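Putative flavoprotein (Bacteroides eggerthii, PDB 4ICI) binds flavin mononucleotide in a flavodoxin-like fold and probably serves as an electron carrier or redox protein. Local coordinates at residues T26-A31 with P122-S126. Sequence-based numbering, arbitrary orientation.
Sequences TTARAA and PFATS. With FMN (flavin mononucleotide), chain B.
Residues 26-31, the start of helix 26-38, cross strand residues 122-125 at 132° between their N-to-C directions, with Thr-27 and Thr-125 closest in backbone register and the short axes 7.9 Å apart. Thr-125 carries the polar end of the contact. Its OG1 sits between the backbone N and the carbonyl carbon (chi1 70°), a rotation that lifts the hydroxyl into hydrogen bonds with Thr-27 OG1 at 2.8 Å and with the ribityl hydroxyl O4' of FMN at 2.7 Å. The methyl CG2 of Thr-125 turns instead to Ala-30 CB, 3.8 Å away. Thr-27 OG1 lies beside its own backbone N, and both donate to phosphate oxygen O2P. Thr-26 repeats this grip on O1P, with OG1 2.8 Å from that oxygen, while its CG2 rests 3.7 Å from Thr-125 OG1. A valine in place of Thr-26 takes away the hydroxyl, so O1P would probably keep just the backbone N-H of that residue and be held less firmly. Farther along the helix the contact turns apolar: Ala-31 CB meets the Phe-123 ring at its edge, 3.8 Å from CZ, and the same ring also touches Val-18 of strand 16-20. Ser-22, Ala-23 and Thr-24, just before the helix, also hydrogen-bond to FMN, as expected of the phosphate-binding loop of flavodoxins. With two backbone N-H groups and two hydroxyls donated from the helix N-terminus, the phosphate charge is probably stabilised further by the helix dipole, and Thr-125 links that site to the ribityl chain.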
loop_
_atom_site.group_PDB
_atom_site.type_symbol
_atom_site.label_atom_id
_atom_site.label_comp_id
_atom_site.label_asym_id
_atom_site.label_seq_id
_atom_site.Cartn_x
_atom_site.Cartn_y
_atom_site.Cartn_z
ATOM N N THR A 26 2.794 2.885 11.600
ATOM C CA THR A 26 1.538 2.164 11.852
ATOM C C THR A 26 1.295 1.107 10.766
ATOM O O THR A 26 0.970 -0.042 11.045
ATOM C CB THR A 26 0.333 3.117 11.917
ATOM O OG1 THR A 26 0.637 4.231 12.758
ATOM C CG2 THR A 26 -0.920 2.412 12.440
ATOM N N THR A 27 1.453 1.515 9.517
ATOM C CA THR A 27 1.281 0.597 8.399
ATOM C C THR A 27 2.391 -0.432 8.360
ATOM O O THR A 27 2.154 -1.580 7.954
ATOM C CB THR A 27 1.185 1.368 7.069
ATOM O OG1 THR A 27 0.222 2.414 7.239
ATOM C CG2 THR A 27 0.736 0.465 5.929
ATOM N N ALA A 28 3.602 -0.060 8.764
ATOM C CA ALA A 28 4.688 -1.041 8.837
ATOM C C ALA A 28 4.314 -2.193 9.788
ATOM O O ALA A 28 4.601 -3.364 9.522
ATOM C CB ALA A 28 5.986 -0.372 9.282
ATOM N N ARG A 29 3.695 -1.849 10.920
ATOM C CA ARG A 29 3.317 -2.879 11.878
ATOM C C ARG A 29 2.234 -3.784 11.310
ATOM O O ARG A 29 2.298 -5.016 11.482
ATOM C CB ARG A 29 2.892 -2.239 13.200
ATOM C CG ARG A 29 4.077 -1.638 13.976
ATOM C CD ARG A 29 3.755 -1.186 15.422
ATOM N NE ARG A 29 2.581 -0.311 15.553
ATOM C CZ ARG A 29 2.571 1.021 15.422
ATOM N NH1 ARG A 29 3.680 1.705 15.122
ATOM N NH2 ARG A 29 1.418 1.682 15.584
ATOM N N ALA A 30 1.260 -3.198 10.601
ATOM C CA ALA A 30 0.238 -3.990 9.921
ATOM C C ALA A 30 0.879 -4.912 8.875
ATOM O O ALA A 30 0.555 -6.101 8.771
ATOM C CB ALA A 30 -0.806 -3.074 9.271
ATOM N N ALA A 31 1.789 -4.357 8.093
ATOM C CA ALA A 31 2.491 -5.124 7.080
ATOM C C ALA A 31 3.253 -6.319 7.670
ATOM O O ALA A 31 3.305 -7.405 7.096
ATOM C CB ALA A 31 3.436 -4.205 6.289
ATOM N N PRO A 122 -4.787 -4.323 -2.022
ATOM C CA PRO A 122 -4.403 -3.220 -1.133
ATOM C C PRO A 122 -4.687 -3.547 0.329
ATOM O O PRO A 122 -5.549 -4.354 0.637
ATOM C CB PRO A 122 -5.295 -2.064 -1.611
ATOM C CG PRO A 122 -6.561 -2.755 -2.081
ATOM C CD PRO A 122 -6.114 -4.102 -2.620
ATOM N N PHE A 123 -3.990 -2.872 1.216
ATOM C CA PHE A 123 -4.337 -2.835 2.624
ATOM C C PHE A 123 -3.940 -1.500 3.188
ATOM O O PHE A 123 -3.140 -0.777 2.588
ATOM C CB PHE A 123 -3.719 -4.021 3.399
ATOM C CG PHE A 123 -2.212 -3.986 3.546
ATOM C CD1 PHE A 123 -1.396 -4.473 2.548
ATOM C CD2 PHE A 123 -1.630 -3.538 4.717
ATOM C CE1 PHE A 123 -0.007 -4.487 2.686
ATOM C CE2 PHE A 123 -0.261 -3.577 4.879
ATOM C CZ PHE A 123 0.543 -4.056 3.859
ATOM N N ALA A 124 -4.474 -1.151 4.357
ATOM C CA ALA A 124 -4.248 0.196 4.869
ATOM C C ALA A 124 -4.379 0.276 6.360
ATOM O O ALA A 124 -4.942 -0.622 6.997
ATOM C CB ALA A 124 -5.228 1.198 4.191
ATOM N N THR A 125 -3.835 1.356 6.899
ATOM C CA THR A 125 -4.192 1.831 8.228
ATOM C C THR A 125 -4.718 3.253 8.118
ATOM O O THR A 125 -4.486 3.937 7.121
ATOM C CB THR A 125 -3.021 1.744 9.242
ATOM O OG1 THR A 125 -2.003 2.689 8.941
ATOM C CG2 THR A 125 -2.438 0.323 9.329
ATOM N N SER A 126 -5.472 3.703 9.128
ATOM C CA SER A 126 -6.119 5.018 9.076
ATOM C C SER A 126 -6.493 5.465 10.465
ATOM O O SER A 126 -6.454 4.679 11.433
ATOM C CB SER A 126 -7.385 4.987 8.236
ATOM O OG SER A 126 -8.447 4.359 8.942
HETATM N N1 FMN B . -6.902 9.043 8.539
HETATM C C2 FMN B . -8.192 8.834 8.120
HETATM O O2 FMN B . -8.916 8.082 8.769
HETATM N N3 FMN B . -8.659 9.480 6.983
HETATM C C4 FMN B . -7.891 10.375 6.259
HETATM O O4 FMN B . -8.398 10.851 5.225
HETATM C C4A FMN B . -6.583 10.618 6.709
HETATM N N5 FMN B . -5.756 11.541 6.032
HETATM C C5A FMN B . -4.447 11.713 6.501
HETATM C C6 FMN B . -3.592 12.595 5.826
HETATM C C7 FMN B . -2.300 12.778 6.248
HETATM C C7M FMN B . -1.382 13.687 5.487
HETATM C C8 FMN B . -1.810 12.084 7.342
HETATM C C8M FMN B . -0.392 12.305 7.814
HETATM C C9 FMN B . -2.653 11.216 8.025
HETATM C C9A FMN B . -3.980 11.000 7.604
HETATM N N10 FMN B . -4.832 10.112 8.280
HETATM C C10 FMN B . -6.117 9.922 7.831
HETATM C "C1'" FMN B . -4.312 9.313 9.447
HETATM C "C2'" FMN B . -3.479 8.118 8.903
HETATM O "O2'" FMN B . -4.137 7.361 7.916
HETATM C "C3'" FMN B . -3.145 7.107 10.018
HETATM O "O3'" FMN B . -2.625 7.807 11.193
HETATM C "C4'" FMN B . -2.202 5.955 9.559
HETATM O "O4'" FMN B . -2.334 4.921 10.503
HETATM C "C5'" FMN B . -0.704 6.446 9.572
HETATM O "O5'" FMN B . 0.046 5.343 9.134
HETATM P P FMN B . 1.647 5.314 9.172
HETATM O O1P FMN B . 2.007 5.400 10.664
HETATM O O2P FMN B . 2.103 4.123 8.475
HETATM O O3P FMN B . 2.214 6.524 8.423
#